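Local atomic coordinates of BauA (Acinetobacter baumannii, PDB entry 6HCP), a protein that probably takes up iron across the bacterial outer membrane as a TonB-dependent receptor for the ferric siderophore preacinetobactin. Residues S221-L226 against L248-G253; V283-K288 against S311-K316. One frame throughout, in Å; residues are numbered along the deposited sequence. Where two conformers were deposited one is given.

Contact 1. Residues S221-L226 against L248-G253. With C8E ((hydroxyethyloxy)tri(ethyloxy)octane), chain B; EDO (1,2-ethanediol), chain Z.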
loop_
_atom_site.group_PDB
_atom_site.type_symbol
_atom_site.label_atom_id
_atom_site.label_comp_id
_atom_site.label_asym_id
_atom_site.label_seq_id
_atom_site.Cartn_x
_atom_site.Cartn_y
_atom_site.Cartn_z
ATOM N N SER A 221 -2.350 16.985 13.852
ATOM C CA SER A 221 -1.292 16.570 14.737
ATOM C C SER A 221 -1.879 16.280 16.120
ATOM O O SER A 221 -2.895 16.850 16.503
ATOM C CB SER A 221 -0.207 17.624 14.795
ATOM O OG SER A 221 -0.698 18.791 15.409
ATOM N N LYS A 222 -1.278 15.315 16.809
ATOM C CA LYS A 222 -1.787 14.785 18.067
ATOM C C LYS A 222 -0.683 14.817 19.116
ATOM O O LYS A 222 0.412 14.323 18.865
ATOM C CB LYS A 222 -2.251 13.344 17.877
ATOM C CG LYS A 222 -3.440 13.166 16.950
ATOM C CD LYS A 222 -3.740 11.717 16.742
ATOM C CE LYS A 222 -5.003 11.458 15.965
ATOM N NZ LYS A 222 -5.114 10.022 15.611
ATOM N N GLU A 223 -0.967 15.484 20.241
ATOM C CA GLU A 223 -0.073 15.547 21.378
ATOM C C GLU A 223 -0.775 14.934 22.598
ATOM O O GLU A 223 -1.969 15.176 22.848
ATOM C CB GLU A 223 0.368 16.990 21.607
ATOM C CG GLU A 223 1.260 17.143 22.825
ATOM C CD GLU A 223 1.550 18.572 23.259
ATOM O OE1 GLU A 223 0.804 19.502 22.846
ATOM O OE2 GLU A 223 2.506 18.746 24.040
ATOM N N SER A 224 -0.101 13.980 23.235
ATOM C CA SER A 224 -0.572 13.393 24.483
ATOM C C SER A 224 0.542 13.471 25.521
ATOM O O SER A 224 1.724 13.306 25.190
ATOM C CB SER A 224 -1.017 11.964 24.283
ATOM O OG SER A 224 -1.944 11.857 23.216
ATOM N N ARG A 225 0.144 13.578 26.785
ATOM C CA ARG A 225 1.088 13.519 27.891
ATOM C C ARG A 225 0.379 12.869 29.073
ATOM O O ARG A 225 -0.782 13.158 29.324
ATOM C CB ARG A 225 1.551 14.901 28.373
ATOM C CG ARG A 225 2.115 15.846 27.327
ATOM C CD ARG A 225 2.855 17.015 27.988
ATOM N NE ARG A 225 3.149 18.115 27.065
ATOM C CZ ARG A 225 3.224 19.404 27.398
ATOM N NH1 ARG A 225 3.082 19.775 28.660
ATOM N NH2 ARG A 225 3.288 20.319 26.444
ATOM N N LEU A 226 1.124 12.070 29.828
ATOM C CA LEU A 226 0.613 11.461 31.043
ATOM C C LEU A 226 1.741 11.295 32.060
ATOM O O LEU A 226 2.843 10.842 31.738
ATOM C CB LEU A 226 0.005 10.106 30.697
ATOM C CG LEU A 226 -0.543 9.305 31.874
ATOM C CD1 LEU A 226 -1.736 10.021 32.488
ATOM C CD2 LEU A 226 -0.932 7.900 31.429
ATOM N N LEU A 248 -2.695 15.359 29.413
ATOM C CA LEU A 248 -2.975 16.344 28.396
ATOM C C LEU A 248 -3.329 15.594 27.106
ATOM O O LEU A 248 -2.697 14.582 26.801
ATOM C CB LEU A 248 -1.737 17.217 28.173
ATOM C CG LEU A 248 -1.757 18.060 26.902
ATOM C CD1 LEU A 248 -2.660 19.267 27.079
ATOM C CD2 LEU A 248 -0.357 18.511 26.515
ATOM N N ASP A 249 -4.358 16.083 26.418
ATOM C CA ASP A 249 -4.755 15.611 25.089
ATOM C C ASP A 249 -4.959 16.856 24.233
ATOM O O ASP A 249 -5.676 17.790 24.633
ATOM C CB ASP A 249 -6.010 14.734 25.173
ATOM C CG ASP A 249 -6.543 14.261 23.822
ATOM O OD1 ASP A 249 -6.056 13.227 23.343
ATOM O OD2 ASP A 249 -7.268 15.032 23.181
ATOM N N HIS A 250 -4.264 16.911 23.092
ATOM C CA HIS A 250 -4.303 18.069 22.221
ATOM C C HIS A 250 -4.294 17.609 20.761
ATOM O O HIS A 250 -3.415 16.858 20.366
ATOM C CB HIS A 250 -3.122 19.007 22.512
ATOM C CG HIS A 250 -3.115 20.238 21.670
ATOM N ND1 HIS A 250 -3.438 21.482 22.176
ATOM C CD2 HIS A 250 -2.887 20.417 20.351
ATOM C CE1 HIS A 250 -3.365 22.380 21.214
ATOM N NE2 HIS A 250 -3.021 21.752 20.084
ATOM N N VAL A 251 -5.254 18.102 19.976
ATOM C CA VAL A 251 -5.308 17.812 18.543
ATOM C C VAL A 251 -5.371 19.144 17.802
ATOM O O VAL A 251 -6.229 19.969 18.058
ATOM C CB VAL A 251 -6.499 16.927 18.139
ATOM C CG1 VAL A 251 -6.466 16.607 16.645
ATOM C CG2 VAL A 251 -6.564 15.658 18.967
ATOM N N ASP A 252 -4.404 19.355 16.906
ATOM C CA ASP A 252 -4.468 20.404 15.896
ATOM C C ASP A 252 -5.041 19.777 14.624
ATOM O O ASP A 252 -4.668 18.670 14.277
ATOM C CB ASP A 252 -3.080 21.002 15.630
ATOM C CG ASP A 252 -2.531 21.866 16.761
ATOM O OD1 ASP A 252 -3.314 22.609 17.363
ATOM O OD2 ASP A 252 -1.332 21.741 17.070
ATOM N N GLY A 253 -5.988 20.463 13.986
ATOM C CA GLY A 253 -6.764 19.883 12.913
ATOM C C GLY A 253 -7.770 18.878 13.444
ATOM O O GLY A 253 -7.895 17.748 12.937
HETATM C C1 C8E B . 1.032 18.094 31.348
HETATM C C2 C8E B . 0.646 16.641 31.524
HETATM C C3 C8E B . 1.707 15.807 32.243
HETATM C C4 C8E B . 3.079 15.905 31.579
HETATM C C5 C8E B . 4.027 14.811 32.073
HETATM C C6 C8E B . 5.081 14.475 31.025
HETATM C C7 C8E B . 5.884 13.232 31.390
HETATM C C8 C8E B . 6.978 12.977 30.354
HETATM O O9 C8E B . 7.306 11.583 30.292
HETATM C C10 C8E B . 8.280 11.259 29.302
HETATM C C11 C8E B . 8.844 9.886 29.599
HETATM O O12 C8E B . 9.195 9.249 28.379
HETATM C C1 EDO Z . -10.135 16.576 23.768
HETATM O O1 EDO Z . -8.811 17.154 23.705
HETATM C C2 EDO Z . -10.049 15.146 24.215
HETATM O O2 EDO Z . -9.710 15.094 25.614
HETATM O O HOH W 1 -1.022 18.617 18.351
HETATM O O HOH W 2 -4.325 11.635 24.225
#

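Contact 2. Residues V283-K288 against S311-K316. With EDO (1,2-ethanediol), chain Z; EDO (1,2-ethanediol), chain J.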
loop_
_atom_site.group_PDB
_atom_site.type_symbol
_atom_site.label_atom_id
_atom_site.label_comp_id
_atom_site.label_asym_id
_atom_site.label_seq_id
_atom_site.Cartn_x
_atom_site.Cartn_y
_atom_site.Cartn_z
ATOM N N VAL A 283 -8.287 21.456 19.651
ATOM C CA VAL A 283 -8.916 21.112 20.900
ATOM C C VAL A 283 -7.802 20.758 21.870
ATOM O O VAL A 283 -6.799 20.118 21.496
ATOM C CB VAL A 283 -9.919 19.949 20.746
ATOM C CG1 VAL A 283 -9.214 18.644 20.400
ATOM C CG2 VAL A 283 -10.767 19.778 22.015
ATOM N N GLU A 284 -8.008 21.108 23.137
ATOM C CA GLU A 284 -7.070 20.719 24.189
ATOM C C GLU A 284 -7.865 20.391 25.445
ATOM O O GLU A 284 -8.731 21.191 25.830
ATOM C CB GLU A 284 -6.092 21.858 24.478
ATOM C CG GLU A 284 -5.214 21.602 25.680
ATOM C CD GLU A 284 -4.443 22.836 26.134
ATOM O OE1 GLU A 284 -5.067 23.782 26.697
ATOM O OE2 GLU A 284 -3.234 22.878 25.869
ATOM N N THR A 285 -7.568 19.238 26.052
ATOM C CA THR A 285 -8.147 18.875 27.346
ATOM C C THR A 285 -7.014 18.552 28.314
ATOM O O THR A 285 -6.126 17.761 28.012
ATOM C CB THR A 285 -9.141 17.714 27.232
ATOM O OG1 THR A 285 -10.063 17.991 26.179
ATOM C CG2 THR A 285 -9.953 17.503 28.491
ATOM N N LYS A 286 -7.053 19.205 29.479
ATOM C CA LYS A 286 -6.184 18.869 30.580
ATOM C C LYS A 286 -7.030 18.227 31.678
ATOM O O LYS A 286 -8.015 18.812 32.096
ATOM C CB LYS A 286 -5.503 20.131 31.122
ATOM C CG LYS A 286 -4.521 20.815 30.177
ATOM C CD LYS A 286 -3.880 22.057 30.791
ATOM C CE LYS A 286 -2.989 22.800 29.816
ATOM N NZ LYS A 286 -2.614 24.143 30.319
ATOM N N ASP A 287 -6.616 17.048 32.128
ATOM C CA ASP A 287 -7.282 16.311 33.165
ATOM C C ASP A 287 -6.269 15.991 34.260
ATOM O O ASP A 287 -5.158 15.545 33.982
ATOM C CB ASP A 287 -7.886 15.014 32.640
ATOM C CG ASP A 287 -9.066 15.242 31.708
ATOM O OD1 ASP A 287 -10.198 15.437 32.218
ATOM O OD2 ASP A 287 -8.838 15.280 30.482
ATOM N N LYS A 288 -6.681 16.204 35.509
ATOM C CA LYS A 288 -5.877 15.830 36.671
ATOM C C LYS A 288 -6.794 15.121 37.658
ATOM O O LYS A 288 -7.916 15.585 37.885
ATOM C CB LYS A 288 -5.265 17.070 37.331
ATOM C CG LYS A 288 -4.397 17.926 36.422
ATOM C CD LYS A 288 -3.783 19.142 37.104
ATOM C CE LYS A 288 -3.122 20.066 36.103
ATOM N NZ LYS A 288 -2.435 21.194 36.769
ATOM N N SER A 311 -11.124 15.267 40.649
ATOM C CA SER A 311 -10.476 15.506 39.401
ATOM C C SER A 311 -10.877 16.882 38.900
ATOM O O SER A 311 -11.895 17.440 39.322
ATOM C CB SER A 311 -10.793 14.413 38.384
ATOM O OG SER A 311 -12.150 14.476 37.972
ATOM N N THR A 312 -10.063 17.414 37.991
ATOM C CA THR A 312 -10.366 18.630 37.302
ATOM C C THR A 312 -10.151 18.401 35.806
ATOM O O THR A 312 -9.213 17.733 35.412
ATOM C CB THR A 312 -9.492 19.795 37.789
ATOM O OG1 THR A 312 -8.150 19.414 37.489
ATOM C CG2 THR A 312 -9.646 20.084 39.269
ATOM N N THR A 313 -10.993 19.051 35.018
ATOM C CA THR A 313 -10.921 19.069 33.577
ATOM C C THR A 313 -10.908 20.520 33.116
ATOM O O THR A 313 -11.731 21.310 33.551
ATOM C CB THR A 313 -12.124 18.350 32.957
ATOM O OG1 THR A 313 -12.077 16.987 33.375
ATOM C CG2 THR A 313 -12.169 18.493 31.449
ATOM N N GLU A 314 -10.005 20.840 32.186
ATOM C CA GLU A 314 -10.029 22.106 31.482
ATOM C C GLU A 314 -10.052 21.814 29.985
ATOM O O GLU A 314 -9.104 21.215 29.478
ATOM C CB GLU A 314 -8.795 22.947 31.843
ATOM C CG GLU A 314 -8.707 23.306 33.320
ATOM C CD GLU A 314 -7.434 24.054 33.702
ATOM O OE1 GLU A 314 -6.637 24.353 32.804
ATOM O OE2 GLU A 314 -7.305 24.422 34.873
ATOM N N TYR A 315 -11.165 22.174 29.341
ATOM C CA TYR A 315 -11.426 21.915 27.943
ATOM C C TYR A 315 -11.424 23.231 27.185
ATOM O O TYR A 315 -12.117 24.162 27.578
ATOM C CB TYR A 315 -12.772 21.222 27.754
ATOM C CG TYR A 315 -13.157 20.945 26.325
ATOM C CD1 TYR A 315 -12.735 19.796 25.667
ATOM C CD2 TYR A 315 -14.032 21.778 25.656
ATOM C CE1 TYR A 315 -13.139 19.522 24.367
ATOM C CE2 TYR A 315 -14.447 21.515 24.357
ATOM C CZ TYR A 315 -13.979 20.394 23.699
ATOM O OH TYR A 315 -14.410 20.135 22.429
ATOM N N LYS A 316 -10.801 23.220 26.003
ATOM C CA LYS A 316 -10.808 24.360 25.106
ATOM C C LYS A 316 -10.915 23.884 23.655
ATOM O O LYS A 316 -10.244 22.943 23.259
ATOM C CB LYS A 316 -9.514 25.165 25.281
ATOM C CG LYS A 316 -9.329 25.823 26.645
ATOM C CD LYS A 316 -7.975 26.532 26.737
ATOM C CE LYS A 316 -7.845 27.429 27.946
ATOM N NZ LYS A 316 -8.033 26.648 29.182
HETATM C C1 EDO Z . -10.135 16.576 23.768
HETATM O O1 EDO Z . -8.811 17.154 23.705
HETATM C C2 EDO Z . -10.049 15.146 24.215
HETATM O O2 EDO Z . -9.710 15.094 25.614
HETATM C C1 EDO J . -18.528 19.811 23.596
HETATM O O1 EDO J . -19.926 20.085 23.704
HETATM C C2 EDO J . -18.185 19.746 22.118
HETATM O O2 EDO J . -17.178 20.705 21.765
HETATM O O HOH W 3 -7.288 23.144 28.173
HETATM O O HOH W 4 -7.286 19.998 34.764
HETATM O O HOH W 5 -3.969 25.262 33.144
#

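Contact 1. Residues S221-L226 against L248-G253
The CD2 methyl of L248 rests against one face of the R225 guanidinium, off centre, 3.6 Å from R225 NE, and the two side chains leave the sheet in company. The same CD2 also meets the carboxylate of E223, 3.8 Å from E223 CD, so an apolar group lies against both partners of an ion pair. That pair forms within one strand, between residues two apart: R225 NH2 binds E223 OE2 at 3.0 Å on the syn side, 23° out of the carboxylate plane, and a weak bond from R225 NE to the same oxygen helps fix the guanidinium's rotation. E223 reaches it with CG trans to the backbone N (chi1 177°) and an extended chain; Y210 of the neighbouring strand also bonds OE2. R225 also meets a detergent tail, with CB 3.7 Å from C8E C4.

Further along, H250 NE2 is bonded to D252 OD1 at 2.9 Å, close to the ring plane but well above the carboxylate plane. A water held by S221 OG gives D252 OD2 a weak bond. On the opposite face, with K222, S224, D249 and V251, a second water joins S224 OG to D249 OD1, while D249 OD2 pairs with R129 and K222 NZ bonds S97.

Six backbone bonds, two at each of S221–D252, E223–H250 and R225–L248, tie the strands; E223 N to H250 O is almost straight, at 178°. This is an antiparallel beta hairpin of a barrel wall, one face on plug residues and the other on detergent, as expected of a TonB-dependent receptor with its plug-filled bore.

Contact 2. Residues V283-K288 against S311-K316
The beta hairpin of strands 282-297 and 302-318, part of the transmembrane barrel, turns one face here toward residues of the plug domain, among them F127, Y128 and W100. On that face T313 OG1 donates to D287 OD1 at 2.7 Å, nearly in line with the carboxylate C-O bond. Both side chains hold their oxygen-bearing branch beside their own backbone N (chi1 -69° for D287, -62° for T313) and stand next to each other. The F127 backbone N also bonds D287 OD1, and K345 reaches T313 OG1. Nearby T285 CG2 meets T313 CG2 at 3.8 Å, and V283 CG2 approaches Y315 CE1 obliquely at 3.4 Å.

The other face carries E284, K286, K288, T312, E314 and K316. Here K286 NZ and E314 OE1 are 4.7 Å apart, and a water donates to E314 OE1 at 2.8 Å and accepts only a weak bond from K286 NZ. Six backbone hydrogen bonds join the strands. The chemistry implies two differently held faces: direct bonding gives buried D287 OD1 two donors, whereas K286 and E314 are joined by a water, weakly on the lysine side, and their opposite charges probably attract over that distance.

The two contacts lie about 11 Å apart, centre to centre, on the same side of the chain's centre. Contact 1 comes first along the chain, in hairpin 221-234/238-252; a connection that includes the short strand 258-259 then leads to hairpin 282-297/302-318 and contact 2. Strands 238-252 and 282-297 are neighbours, and their backbones probably bond where they meet: D249 O to T285 N at 2.8 Å and V251 N to V283 O at 3.0 Å. H250 packs on E284 across this seam, and one ethanediol touches both contacts, bonding D249 OD2. Four strands that are neighbours in the barrel wall, each antiparallel to the next, thus form a continuous piece of it, as expected of a TonB-dependent receptor.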